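Local coordinates for protein serpin-ZX (Arabidopsis thaliana, PDB 3LE2) that inhibits the cysteine proteases metacaspase-9 and RD21A through its reactive centre loop, which the protease cleaves and becomes covalently bound to, restraining programmed cell death, at residues A88-P92 with Y227-D232; S95-W101 with W143-N149; A100-L106 with S124-Q130; T178-F183 with V335-E341. All coordinates share one frame; numbering follows the deposited sequence. Where two conformers were deposited one is given.

Contact 1: A88-P92 with Y227-D232; sequences ANGGP and YLQGQD
Asn89 O takes the backbone N-H of Gln231 at 2.7 Å, with an N-H...O angle of 156° and the donor almost straight out from the carbonyl. This bond joins the loop after helix 68-83 to the hairpin between strands 220-226 and 236-243. The hairpin reverses in a type II' turn, Gln229 to Asp232, closed by Asp232 N on Gln229 O at 3.1 Å. Gly230, second in that turn, has the positive phi (56°) glycine tolerates, and Gly90 faces it at 4.5 Å between CA atoms. Gly91 suits its place because the Asp232 carboxylate and Gln229 O, 3.4 Å from Gly91 CA, leave no room for a side chain. Asp232 CB lies 4.0 Å from Gly91 CA, while its carboxylate forms a salt bridge with Arg234. Pro92 rests CG against Tyr227 CB at 4.3 Å, its buried ring bringing no N-H that needs a partner. With three glycines at the interface, the loops meet mainly backbone to backbone, and one short N-H...O hydrogen bond sets their alignment.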
loop_
_atom_site.group_PDB
_atom_site.type_symbol
_atom_site.label_atom_id
_atom_site.label_comp_id
_atom_site.label_asym_id
_atom_site.label_seq_id
_atom_site.Cartn_x
_atom_site.Cartn_y
_atom_site.Cartn_z
ATOM N N ALA A 88 14.311 6.096 13.559
ATOM C CA ALA A 88 15.180 6.026 14.730
ATOM C C ALA A 88 16.504 5.356 14.379
ATOM O O ALA A 88 17.535 5.627 14.990
ATOM C CB ALA A 88 14.491 5.285 15.867
ATOM N N ASN A 89 16.475 4.480 13.382
ATOM C CA ASN A 89 17.668 3.742 12.991
ATOM C C ASN A 89 18.240 4.141 11.635
ATOM O O ASN A 89 19.115 3.459 11.110
ATOM C CB ASN A 89 17.388 2.242 13.005
ATOM C CG ASN A 89 17.185 1.700 14.407
ATOM O OD1 ASN A 89 16.283 0.899 14.648
ATOM N ND2 ASN A 89 18.030 2.131 15.340
ATOM N N GLY A 90 17.733 5.234 11.070
ATOM C CA GLY A 90 18.261 5.777 9.828
ATOM C C GLY A 90 17.565 5.267 8.588
ATOM O O GLY A 90 17.930 5.622 7.470
ATOM N N GLY A 91 16.565 4.418 8.790
ATOM C CA GLY A 91 15.757 3.926 7.693
ATOM C C GLY A 91 14.567 4.836 7.469
ATOM O O GLY A 91 14.472 5.898 8.070
ATOM N N PRO A 92 13.638 4.416 6.608
ATOM C CA PRO A 92 12.539 5.314 6.249
ATOM C C PRO A 92 11.662 5.654 7.446
ATOM O O PRO A 92 11.695 5.004 8.491
ATOM C CB PRO A 92 11.753 4.502 5.207
ATOM C CG PRO A 92 12.748 3.535 4.664
ATOM C CD PRO A 92 13.573 3.150 5.863
ATOM N N TYR A 227 15.607 2.136 -1.120
ATOM C CA TYR A 227 15.642 3.194 -0.116
ATOM C C TYR A 227 16.826 2.992 0.817
ATOM O O TYR A 227 17.155 1.856 1.176
ATOM C CB TYR A 227 14.350 3.213 0.721
ATOM C CG TYR A 227 13.133 3.687 -0.034
ATOM C CD1 TYR A 227 12.959 5.032 -0.320
ATOM C CD2 TYR A 227 12.154 2.788 -0.464
ATOM C CE1 TYR A 227 11.865 5.473 -1.021
ATOM C CE2 TYR A 227 11.043 3.223 -1.165
ATOM C CZ TYR A 227 10.906 4.577 -1.439
ATOM O OH TYR A 227 9.814 5.047 -2.130
ATOM N N LEU A 228 17.450 4.104 1.200
ATOM C CA LEU A 228 18.478 4.134 2.235
ATOM C C LEU A 228 18.055 3.337 3.468
ATOM O O LEU A 228 16.924 3.442 3.936
ATOM C CB LEU A 228 18.762 5.584 2.645
ATOM C CG LEU A 228 19.813 5.719 3.746
ATOM C CD1 LEU A 228 21.198 5.256 3.240
ATOM C CD2 LEU A 228 19.847 7.145 4.282
ATOM N N GLN A 229 18.988 2.569 4.012
ATOM C CA GLN A 229 18.676 1.610 5.064
ATOM C C GLN A 229 19.153 2.073 6.437
ATOM O O GLN A 229 18.452 1.905 7.441
ATOM C CB GLN A 229 19.345 0.288 4.724
ATOM C CG GLN A 229 18.560 -0.949 5.074
ATOM C CD GLN A 229 19.193 -2.182 4.471
ATOM O OE1 GLN A 229 19.960 -2.082 3.517
ATOM N NE2 GLN A 229 18.888 -3.344 5.024
ATOM N N GLY A 230 20.347 2.663 6.477
ATOM C CA GLY A 230 21.010 2.924 7.742
ATOM C C GLY A 230 21.167 1.639 8.543
ATOM O O GLY A 230 21.682 0.634 8.033
ATOM N N GLN A 231 20.709 1.665 9.792
ATOM C CA GLN A 231 20.840 0.523 10.695
ATOM C C GLN A 231 19.570 -0.308 10.713
ATOM O O GLN A 231 19.463 -1.300 11.439
ATOM C CB GLN A 231 21.170 0.984 12.115
ATOM C CG GLN A 231 22.410 1.846 12.200
ATOM C CD GLN A 231 23.568 1.262 11.417
ATOM O OE1 GLN A 231 23.827 1.664 10.279
ATOM N NE2 GLN A 231 24.271 0.305 12.019
ATOM N N ASP A 232 18.601 0.117 9.917
ATOM C CA ASP A 232 17.368 -0.630 9.763
ATOM C C ASP A 232 17.693 -1.925 9.020
ATOM O O ASP A 232 18.394 -1.908 8.005
ATOM C CB ASP A 232 16.355 0.211 8.981
ATOM C CG ASP A 232 14.942 -0.309 9.106
ATOM O OD1 ASP A 232 14.757 -1.482 9.509
ATOM O OD2 ASP A 232 14.013 0.465 8.794
#

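Contact 2: S95-W101 with W143-N149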
loop_
_atom_site.group_PDB
_atom_site.type_symbol
_atom_site.label_atom_id
_atom_site.label_comp_id
_atom_site.label_asym_id
_atom_site.label_seq_id
_atom_site.Cartn_x
_atom_site.Cartn_y
_atom_site.Cartn_z
ATOM N N SER A 95 4.649 5.745 9.732
ATOM C CA SER A 95 3.733 6.031 10.814
ATOM C C SER A 95 2.387 5.386 10.491
ATOM O O SER A 95 1.885 5.502 9.368
ATOM C CB SER A 95 3.595 7.543 10.999
ATOM O OG SER A 95 2.791 7.814 12.126
ATOM N N VAL A 96 1.815 4.702 11.474
ATOM C CA VAL A 96 0.604 3.917 11.277
ATOM C C VAL A 96 -0.539 4.420 12.154
ATOM O O VAL A 96 -0.338 4.769 13.316
ATOM C CB VAL A 96 0.848 2.452 11.645
ATOM C CG1 VAL A 96 -0.472 1.691 11.692
ATOM C CG2 VAL A 96 1.844 1.814 10.682
ATOM N N ALA A 97 -1.736 4.462 11.588
ATOM C CA ALA A 97 -2.933 4.761 12.354
ATOM C C ALA A 97 -3.908 3.614 12.153
ATOM O O ALA A 97 -4.267 3.277 11.026
ATOM C CB ALA A 97 -3.556 6.077 11.908
ATOM N N ASN A 98 -4.347 3.029 13.255
ATOM C CA ASN A 98 -5.165 1.841 13.178
ATOM C C ASN A 98 -6.203 1.759 14.300
ATOM O O ASN A 98 -5.863 1.633 15.480
ATOM C CB ASN A 98 -4.249 0.617 13.173
ATOM C CG ASN A 98 -4.970 -0.623 12.787
ATOM O OD1 ASN A 98 -5.832 -0.604 11.906
ATOM N ND2 ASN A 98 -4.655 -1.714 13.457
ATOM N N GLY A 99 -7.477 1.842 13.937
ATOM C CA GLY A 99 -8.512 1.918 14.954
ATOM C C GLY A 99 -9.888 1.462 14.516
ATOM O O GLY A 99 -10.198 1.426 13.321
ATOM N N ALA A 100 -10.710 1.106 15.501
ATOM C CA ALA A 100 -12.095 0.738 15.260
ATOM C C ALA A 100 -13.033 1.540 16.161
ATOM O O ALA A 100 -12.756 1.753 17.334
ATOM C CB ALA A 100 -12.286 -0.754 15.500
ATOM N N TRP A 101 -14.143 1.986 15.596
ATOM C CA TRP A 101 -15.160 2.697 16.352
ATOM C C TRP A 101 -16.496 2.020 16.128
ATOM O O TRP A 101 -16.842 1.640 15.008
ATOM C CB TRP A 101 -15.259 4.162 15.895
ATOM C CG TRP A 101 -14.203 5.095 16.468
ATOM C CD1 TRP A 101 -14.371 6.014 17.476
ATOM C CD2 TRP A 101 -12.828 5.195 16.064
ATOM N NE1 TRP A 101 -13.185 6.674 17.721
ATOM C CE2 TRP A 101 -12.227 6.194 16.865
ATOM C CE3 TRP A 101 -12.049 4.542 15.098
ATOM C CZ2 TRP A 101 -10.888 6.553 16.728
ATOM C CZ3 TRP A 101 -10.725 4.896 14.967
ATOM C CH2 TRP A 101 -10.154 5.890 15.781
ATOM N N TRP A 143 -7.755 12.121 15.870
ATOM C CA TRP A 143 -7.057 10.952 16.380
ATOM C C TRP A 143 -5.982 10.427 15.409
ATOM O O TRP A 143 -4.843 10.186 15.803
ATOM C CB TRP A 143 -8.066 9.853 16.709
ATOM C CG TRP A 143 -7.412 8.559 17.032
ATOM C CD1 TRP A 143 -6.981 8.135 18.262
ATOM C CD2 TRP A 143 -7.085 7.515 16.109
ATOM N NE1 TRP A 143 -6.421 6.890 18.158
ATOM C CE2 TRP A 143 -6.476 6.484 16.848
ATOM C CE3 TRP A 143 -7.268 7.345 14.733
ATOM C CZ2 TRP A 143 -6.038 5.302 16.256
ATOM C CZ3 TRP A 143 -6.833 6.175 14.144
ATOM C CH2 TRP A 143 -6.226 5.167 14.906
ATOM N N ALA A 144 -6.345 10.249 14.142
ATOM C CA ALA A 144 -5.385 9.768 13.150
ATOM C C ALA A 144 -4.233 10.744 12.982
ATOM O O ALA A 144 -3.092 10.337 12.768
ATOM C CB ALA A 144 -6.062 9.520 11.820
ATOM N N GLU A 145 -4.535 12.035 13.075
ATOM C CA GLU A 145 -3.511 13.064 12.962
ATOM C C GLU A 145 -2.548 12.958 14.136
ATOM O O GLU A 145 -1.332 13.100 13.977
ATOM C CB GLU A 145 -4.146 14.462 12.919
ATOM C CG GLU A 145 -3.160 15.587 12.639
ATOM C CD GLU A 145 -3.816 16.969 12.634
ATOM O OE1 GLU A 145 -5.044 17.054 12.854
ATOM O OE2 GLU A 145 -3.098 17.970 12.412
ATOM N N LYS A 146 -3.103 12.696 15.316
ATOM C CA LYS A 146 -2.303 12.533 16.523
ATOM C C LYS A 146 -1.392 11.309 16.419
ATOM O O LYS A 146 -0.229 11.360 16.817
ATOM C CB LYS A 146 -3.212 12.425 17.754
ATOM C CG LYS A 146 -2.473 12.347 19.092
ATOM C CD LYS A 146 -3.454 12.281 20.263
ATOM C CE LYS A 146 -2.730 12.219 21.608
ATOM N NZ LYS A 146 -3.668 12.145 22.770
ATOM N N GLU A 147 -1.924 10.215 15.876
ATOM C CA GLU A 147 -1.170 8.971 15.767
ATOM C C GLU A 147 -0.034 9.096 14.760
ATOM O O GLU A 147 1.008 8.461 14.917
ATOM C CB GLU A 147 -2.082 7.802 15.378
ATOM C CG GLU A 147 -2.949 7.273 16.505
ATOM C CD GLU A 147 -2.146 6.585 17.607
ATOM O OE1 GLU A 147 -1.395 5.630 17.303
ATOM O OE2 GLU A 147 -2.276 6.993 18.784
ATOM N N THR A 148 -0.233 9.908 13.725
ATOM C CA THR A 148 0.790 10.069 12.692
ATOM C C THR A 148 1.542 11.384 12.819
ATOM O O THR A 148 2.033 11.918 11.824
ATOM C CB THR A 148 0.202 9.996 11.265
ATOM O OG1 THR A 148 -0.698 11.094 11.051
ATOM C CG2 THR A 148 -0.514 8.653 11.026
ATOM N N ASN A 149 1.607 11.918 14.036
ATOM C CA ASN A 149 2.378 13.131 14.290
ATOM C C ASN A 149 2.054 14.233 13.280
ATOM O O ASN A 149 2.937 14.961 12.834
ATOM C CB ASN A 149 3.877 12.818 14.243
ATOM C CG ASN A 149 4.223 11.513 14.941
ATOM O OD1 ASN A 149 4.034 11.383 16.153
ATOM N ND2 ASN A 149 4.728 10.531 14.176
HETATM O O HOH W 1 -3.053 3.060 15.942
#
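Trp143 opens the last turn of helix 129-147, which packs across strand 93-103 of the serpin's central sheet; the axes of strand 95-101 and helix 143-147 pass 7.8 Å apart at 145°, close to antiparallel. With CG anti to the backbone N (chi1 171°), the Trp143 indole stands over the strand and receives the edge of Trp101 on one face. This is a T-shaped pair: the six-membered rings are 4.9 Å apart between centroids, their planes at 80°, and Trp101 CH2 reaches 3.4 Å from Trp143 CE3. At its own edge the Trp143 ring meets the Asn98 backbone, and Gly99, lacking a side chain, leaves room where the two indoles converge. Ala144 follows, its methyl 4.3 Å from that of Ala97; two small residues let helix and strand approach closely. Glu147 lays CG over the opposite face of the Trp143 ring, while its OE1 weakly accepts from a water that also takes the Asn98 N-H. Thr148, just past the helix, puts CG2 on Ala97 CB and OG1 on Ala144 O, which therefore holds two donors, Thr148 OG1 and Thr148 N, from opposite faces of its plane; OG1 also accepts from Ile152 N. Asn149, with the positive phi that asparagine accepts readily, is the C-prime residue of a Schellman motif. Beside this helix end, Ser95 OG lies 3.1 Å from Thr148 CA.

Contact 3: A100-L106 with S124-Q130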
loop_
_atom_site.group_PDB
_atom_site.type_symbol
_atom_site.label_atom_id
_atom_site.label_comp_id
_atom_site.label_asym_id
_atom_site.label_seq_id
_atom_site.Cartn_x
_atom_site.Cartn_y
_atom_site.Cartn_z
ATOM N N ALA A 100 -10.710 1.106 15.501
ATOM C CA ALA A 100 -12.095 0.738 15.260
ATOM C C ALA A 100 -13.033 1.540 16.161
ATOM O O ALA A 100 -12.756 1.753 17.334
ATOM C CB ALA A 100 -12.286 -0.754 15.500
ATOM N N TRP A 101 -14.143 1.986 15.596
ATOM C CA TRP A 101 -15.160 2.697 16.352
ATOM C C TRP A 101 -16.496 2.020 16.128
ATOM O O TRP A 101 -16.842 1.640 15.008
ATOM C CB TRP A 101 -15.259 4.162 15.895
ATOM C CG TRP A 101 -14.203 5.095 16.468
ATOM C CD1 TRP A 101 -14.371 6.014 17.476
ATOM C CD2 TRP A 101 -12.828 5.195 16.064
ATOM N NE1 TRP A 101 -13.185 6.674 17.721
ATOM C CE2 TRP A 101 -12.227 6.194 16.865
ATOM C CE3 TRP A 101 -12.049 4.542 15.098
ATOM C CZ2 TRP A 101 -10.888 6.553 16.728
ATOM C CZ3 TRP A 101 -10.725 4.896 14.967
ATOM C CH2 TRP A 101 -10.154 5.890 15.781
ATOM N N ILE A 102 -17.270 1.900 17.188
ATOM C CA ILE A 102 -18.576 1.275 17.078
ATOM C C ILE A 102 -19.633 2.197 17.675
ATOM O O ILE A 102 -19.347 2.946 18.615
ATOM C CB ILE A 102 -18.564 -0.091 17.803
ATOM C CG1 ILE A 102 -19.634 -1.011 17.234
ATOM C CG2 ILE A 102 -18.693 0.088 19.322
ATOM C CD1 ILE A 102 -19.383 -2.446 17.552
ATOM N N ASP A 103 -20.850 2.176 17.141
ATOM C CA ASP A 103 -21.884 2.993 17.761
ATOM C C ASP A 103 -22.040 2.614 19.227
ATOM O O ASP A 103 -22.104 1.426 19.561
ATOM C CB ASP A 103 -23.233 2.883 17.068
ATOM C CG ASP A 103 -24.217 3.896 17.611
ATOM O OD1 ASP A 103 -23.863 5.092 17.607
ATOM O OD2 ASP A 103 -25.313 3.508 18.074
ATOM N N LYS A 104 -22.119 3.627 20.092
ATOM C CA LYS A 104 -22.108 3.412 21.537
ATOM C C LYS A 104 -23.315 2.615 22.049
ATOM O O LYS A 104 -23.358 2.235 23.216
ATOM C CB LYS A 104 -21.993 4.742 22.281
ATOM C CG LYS A 104 -23.299 5.494 22.401
ATOM C CD LYS A 104 -23.129 6.746 23.258
ATOM C CE LYS A 104 -24.448 7.487 23.414
ATOM N NZ LYS A 104 -24.289 8.724 24.223
ATOM N N SER A 105 -24.291 2.365 21.179
ATOM C CA SER A 105 -25.358 1.427 21.500
ATOM C C SER A 105 -24.783 0.008 21.595
ATOM O O SER A 105 -25.482 -0.948 21.938
ATOM C CB SER A 105 -26.472 1.485 20.449
ATOM O OG SER A 105 -26.051 0.960 19.200
ATOM N N LEU A 106 -23.499 -0.118 21.284
ATOM C CA LEU A 106 -22.819 -1.395 21.357
ATOM C C LEU A 106 -21.559 -1.248 22.188
ATOM O O LEU A 106 -21.213 -0.152 22.636
ATOM C CB LEU A 106 -22.468 -1.894 19.957
ATOM C CG LEU A 106 -23.656 -1.999 18.997
ATOM C CD1 LEU A 106 -23.215 -1.998 17.546
ATOM C CD2 LEU A 106 -24.466 -3.230 19.313
ATOM N N SER A 124 -9.666 0.827 20.048
ATOM C CA SER A 124 -11.070 0.498 19.842
ATOM C C SER A 124 -11.873 1.407 20.739
ATOM O O SER A 124 -11.538 1.577 21.912
ATOM C CB SER A 124 -11.360 -0.974 20.155
ATOM O OG SER A 124 -10.765 -1.381 21.377
ATOM N N ASN A 125 -12.917 2.008 20.181
ATOM C CA ASN A 125 -13.694 3.001 20.899
ATOM C C ASN A 125 -15.157 2.953 20.518
ATOM O O ASN A 125 -15.522 2.421 19.469
ATOM C CB ASN A 125 -13.144 4.396 20.609
ATOM C CG ASN A 125 -11.811 4.641 21.273
ATOM O OD1 ASN A 125 -11.752 4.957 22.460
ATOM N ND2 ASN A 125 -10.732 4.504 20.514
ATOM N N GLN A 126 -15.994 3.509 21.384
ATOM C CA GLN A 126 -17.387 3.739 21.043
ATOM C C GLN A 126 -17.566 5.184 20.612
ATOM O O GLN A 126 -16.792 6.057 20.989
ATOM C CB GLN A 126 -18.286 3.470 22.236
ATOM C CG GLN A 126 -18.317 2.037 22.675
ATOM C CD GLN A 126 -18.954 1.900 24.027
ATOM O OE1 GLN A 126 -20.180 1.873 24.146
ATOM N NE2 GLN A 126 -18.125 1.841 25.068
ATOM N N ALA A 127 -18.597 5.432 19.823
ATOM C CA ALA A 127 -18.870 6.773 19.351
ATOM C C ALA A 127 -20.370 6.952 19.234
ATOM O O ALA A 127 -21.117 5.978 19.144
ATOM C CB ALA A 127 -18.198 7.004 18.013
ATOM N N ASP A 128 -20.806 8.202 19.246
ATOM C CA ASP A 128 -22.214 8.519 19.151
ATOM C C ASP A 128 -22.579 8.786 17.699
ATOM O O ASP A 128 -22.956 9.904 17.354
ATOM C CB ASP A 128 -22.508 9.762 19.991
ATOM C CG ASP A 128 -23.995 9.987 20.215
ATOM O OD1 ASP A 128 -24.812 9.238 19.629
ATOM O OD2 ASP A 128 -24.338 10.916 20.987
ATOM N N PHE A 129 -22.454 7.777 16.840
ATOM C CA PHE A 129 -22.839 7.955 15.439
ATOM C C PHE A 129 -24.305 8.372 15.339
ATOM O O PHE A 129 -24.684 9.184 14.494
ATOM C CB PHE A 129 -22.608 6.672 14.619
ATOM C CG PHE A 129 -21.152 6.306 14.425
ATOM C CD1 PHE A 129 -20.618 5.180 15.037
ATOM C CD2 PHE A 129 -20.328 7.074 13.611
ATOM C CE1 PHE A 129 -19.271 4.833 14.849
ATOM C CE2 PHE A 129 -19.000 6.745 13.416
ATOM C CZ PHE A 129 -18.464 5.621 14.033
ATOM N N GLN A 130 -25.129 7.808 16.210
ATOM C CA GLN A 130 -26.576 8.012 16.149
ATOM C C GLN A 130 -26.991 9.492 16.155
ATOM O O GLN A 130 -27.850 9.904 15.374
ATOM C CB GLN A 130 -27.251 7.256 17.297
ATOM C CG GLN A 130 -28.711 6.962 17.069
ATOM C CD GLN A 130 -29.073 5.543 17.444
ATOM O OE1 GLN A 130 -28.206 4.736 17.802
ATOM N NE2 GLN A 130 -30.360 5.222 17.362
#
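Strands 93-103 and 123-127 are the parallel pair of a beta-alpha-beta unit whose crossover is helix 110-119, and Ala100 to Asp103 run beside Ser124 to Ala127 at the rim of the central sheet. The ladder alternates: Asn125 N to Ala100 O, Ile102 N to Asn125 O and Ala127 N to Ile102 O, each 2.9 Å, then Lys104 N to Ala127 O at 2.7 Å. Trp101 and Asn125 project from the same face side by side, and Asn125 CB makes a CH-pi contact with the five-membered ring, 4.0 Å from its centroid. Ala127 CB meets the edge of that indole, its small methyl suiting the space beside Phe129, whose CZ touches Trp101 CB. Ile102 and Gln126 share the other face. Where the strands end, polar residues take over. Asp128 occupies the N-cap of helix 129-147, its OD1 accepting from Ser131 N, and Lys104 stretches alongside to form a long salt bridge with it. Asp103, with CG anti to its N (chi1 -172°), turns its carboxylate to the helix start, where OD1 weakly accepts from Gln130 N. Its other oxygen, OD2, is met by Ser105 OG at 2.9 Å, on the anti side and 21° out of the carboxylate plane.

Contact 4: T178-F183 with V335-E341; sequences TWNEKF and VNEEGTE. With ACT (acetate ion), chain D.
The backbones bridge once, at Trp179 and Gly339, where Trp179 N gives to Glu338 O at 3.1 Å and Trp179 O takes Thr340 N at 2.9 Å; farther along, Phe183 N bonds Glu337 O at 3.0 Å. The Trp179 indole supplies another link: NE1 donates to Asn336 O at 2.9 Å, the acceptor 6° from the ring plane, so the buried ring's N-H is satisfied. One indole edge also meets Val335. These bonds lie where strand 326-335 passes into the proximal hinge of the reactive centre loop, which starts at Gly339. Glycine fits because Gly339 CA lies 3.5 Å from Lys182 CA, with no room for a side chain between. Asn336 OD1 accepts from Glu338 N in an Asx turn just before the loop begins. Glu337 lays its aliphatic part on Phe183 CB, and its OE2 is hydrogen-bonded to Thr188 OG1. At the solvent side the extended Lys182 crosses Glu341 at about a right angle, its NZ salt-bridged to Glu341 OE1 (2.7 Å, syn side).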
loop_
_atom_site.group_PDB
_atom_site.type_symbol
_atom_site.label_atom_id
_atom_site.label_comp_id
_atom_site.label_asym_id
_atom_site.label_seq_id
_atom_site.Cartn_x
_atom_site.Cartn_y
_atom_site.Cartn_z
ATOM N N THR A 178 14.367 8.125 2.089
ATOM C CA THR A 178 15.442 8.704 1.296
ATOM C C THR A 178 16.029 7.615 0.398
ATOM O O THR A 178 16.262 6.504 0.866
ATOM C CB THR A 178 16.564 9.225 2.217
ATOM O OG1 THR A 178 16.078 10.325 2.992
ATOM C CG2 THR A 178 17.739 9.687 1.410
ATOM N N TRP A 179 16.262 7.935 -0.876
ATOM C CA TRP A 179 16.877 6.996 -1.815
ATOM C C TRP A 179 18.292 6.641 -1.385
ATOM O O TRP A 179 18.995 7.452 -0.774
ATOM C CB TRP A 179 16.947 7.568 -3.238
ATOM C CG TRP A 179 15.626 7.938 -3.870
ATOM C CD1 TRP A 179 15.284 9.150 -4.400
ATOM C CD2 TRP A 179 14.482 7.088 -4.048
ATOM N NE1 TRP A 179 14.004 9.107 -4.897
ATOM C CE2 TRP A 179 13.491 7.853 -4.691
ATOM C CE3 TRP A 179 14.203 5.753 -3.728
ATOM C CZ2 TRP A 179 12.239 7.329 -5.018
ATOM C CZ3 TRP A 179 12.954 5.239 -4.049
ATOM C CH2 TRP A 179 11.992 6.024 -4.686
ATOM N N ASN A 180 18.698 5.418 -1.706
ATOM C CA ASN A 180 20.090 4.993 -1.565
ATOM C C ASN A 180 21.024 5.793 -2.493
ATOM O O ASN A 180 22.181 6.027 -2.172
ATOM C CB ASN A 180 20.198 3.502 -1.861
ATOM C CG ASN A 180 21.369 2.854 -1.168
ATOM O OD1 ASN A 180 21.812 3.310 -0.116
ATOM N ND2 ASN A 180 21.869 1.767 -1.747
ATOM N N GLU A 181 20.502 6.213 -3.640
ATOM C CA GLU A 181 21.232 7.042 -4.586
ATOM C C GLU A 181 20.424 8.287 -4.928
ATOM O O GLU A 181 19.418 8.199 -5.627
ATOM C CB GLU A 181 21.468 6.276 -5.880
ATOM C CG GLU A 181 22.385 5.080 -5.752
ATOM C CD GLU A 181 23.846 5.465 -5.843
ATOM O OE1 GLU A 181 24.141 6.601 -6.295
ATOM O OE2 GLU A 181 24.693 4.628 -5.463
ATOM N N LYS A 182 20.862 9.450 -4.464
ATOM C CA LYS A 182 20.159 10.679 -4.804
ATOM C C LYS A 182 20.190 10.926 -6.308
ATOM O O LYS A 182 21.047 10.394 -7.017
ATOM C CB LYS A 182 20.761 11.875 -4.059
ATOM C CG LYS A 182 22.210 12.203 -4.435
ATOM C CD LYS A 182 22.827 13.156 -3.412
ATOM C CE LYS A 182 24.287 13.449 -3.708
ATOM N NZ LYS A 182 24.913 14.232 -2.600
ATOM N N PHE A 183 19.232 11.708 -6.794
ATOM C CA PHE A 183 19.281 12.239 -8.151
ATOM C C PHE A 183 19.854 13.640 -8.051
ATOM O O PHE A 183 19.669 14.307 -7.040
ATOM C CB PHE A 183 17.882 12.330 -8.753
ATOM C CG PHE A 183 17.222 11.008 -8.949
ATOM C CD1 PHE A 183 17.158 10.436 -10.206
ATOM C CD2 PHE A 183 16.666 10.332 -7.875
ATOM C CE1 PHE A 183 16.549 9.213 -10.389
ATOM C CE2 PHE A 183 16.055 9.117 -8.049
ATOM C CZ PHE A 183 15.994 8.551 -9.307
ATOM N N VAL A 335 7.641 11.115 -4.738
ATOM C CA VAL A 335 8.893 10.823 -5.411
ATOM C C VAL A 335 9.617 12.120 -5.773
ATOM O O VAL A 335 9.102 12.942 -6.534
ATOM C CB VAL A 335 8.666 9.959 -6.674
ATOM C CG1 VAL A 335 9.891 9.983 -7.567
ATOM C CG2 VAL A 335 8.314 8.535 -6.283
ATOM N N ASN A 336 10.809 12.302 -5.207
ATOM C CA ASN A 336 11.665 13.429 -5.570
ATOM C C ASN A 336 13.143 13.011 -5.618
ATOM O O ASN A 336 13.459 11.807 -5.644
ATOM C CB ASN A 336 11.418 14.643 -4.648
ATOM C CG ASN A 336 11.751 14.354 -3.192
ATOM O OD1 ASN A 336 12.701 13.639 -2.893
ATOM N ND2 ASN A 336 10.973 14.921 -2.279
ATOM N N GLU A 337 14.040 13.993 -5.623
ATOM C CA GLU A 337 15.472 13.726 -5.826
ATOM C C GLU A 337 16.224 13.250 -4.596
ATOM O O GLU A 337 17.310 12.693 -4.717
ATOM C CB GLU A 337 16.197 14.984 -6.338
ATOM C CG GLU A 337 15.772 15.465 -7.713
ATOM C CD GLU A 337 14.577 16.393 -7.658
ATOM O OE1 GLU A 337 13.939 16.488 -6.587
ATOM O OE2 GLU A 337 14.283 17.022 -8.692
ATOM N N GLU A 338 15.642 13.462 -3.421
ATOM C CA GLU A 338 16.358 13.312 -2.154
ATOM C C GLU A 338 16.952 11.920 -1.892
ATOM O O GLU A 338 16.227 10.924 -1.778
ATOM C CB GLU A 338 15.465 13.760 -0.990
ATOM C CG GLU A 338 14.825 15.121 -1.228
ATOM C CD GLU A 338 14.046 15.626 -0.036
ATOM O OE1 GLU A 338 12.854 15.278 0.097
ATOM O OE2 GLU A 338 14.630 16.382 0.765
ATOM N N GLY A 339 18.281 11.875 -1.783
ATOM C CA GLY A 339 19.011 10.639 -1.535
ATOM C C GLY A 339 20.010 10.833 -0.402
ATOM O O GLY A 339 20.196 11.948 0.090
ATOM N N THR A 340 20.652 9.751 0.026
ATOM C CA THR A 340 21.594 9.830 1.139
ATOM C C THR A 340 22.804 10.733 0.855
ATOM O O THR A 340 23.333 10.757 -0.264
ATOM C CB THR A 340 22.091 8.449 1.558
ATOM O OG1 THR A 340 22.875 8.573 2.746
ATOM C CG2 THR A 340 22.946 7.828 0.453
ATOM N N GLU A 341 23.222 11.476 1.879
ATOM C CA GLU A 341 24.396 12.349 1.799
ATOM C C GLU A 341 25.606 11.673 2.427
ATOM O O GLU A 341 26.677 12.272 2.505
ATOM C CB GLU A 341 24.144 13.666 2.545
ATOM C CG GLU A 341 22.966 14.479 2.037
ATOM C CD GLU A 341 23.105 14.870 0.570
ATOM O OE1 GLU A 341 24.215 14.732 0.008
ATOM O OE2 GLU A 341 22.093 15.307 -0.023
HETATM C C ACT D . 13.606 9.125 6.118
HETATM O O ACT D . 14.108 8.363 5.249
HETATM O OXT ACT D . 12.849 10.041 5.694
HETATM C CH3 ACT D . 13.893 8.945 7.587
HETATM O O HOH W 2 23.350 9.556 -2.716
#

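Contacts 1 and 4, their centres 13 Å apart, touch directly: Leu228 N lies 2.7 Å from Thr178 O, a probable hydrogen bond, and the rings of Tyr227 and Trp179 stack. Tyr227 and Leu228, just before the turn, thus lie against loop 178-183, which borders the start of the reactive centre loop. A bound acetate, probably from the crystallisation liquor, lies beside both, weakly bonded by Thr178 N and about 5 Å from the Pro92 side chain. Contacts 2 and 3, centres 16 Å apart, share Ala100 and Trp101 on strand 93-103, into which segment 88-92 leads; the centres of contacts 3 and 4 are about 43 Å apart, on opposite sides of the chain's centre.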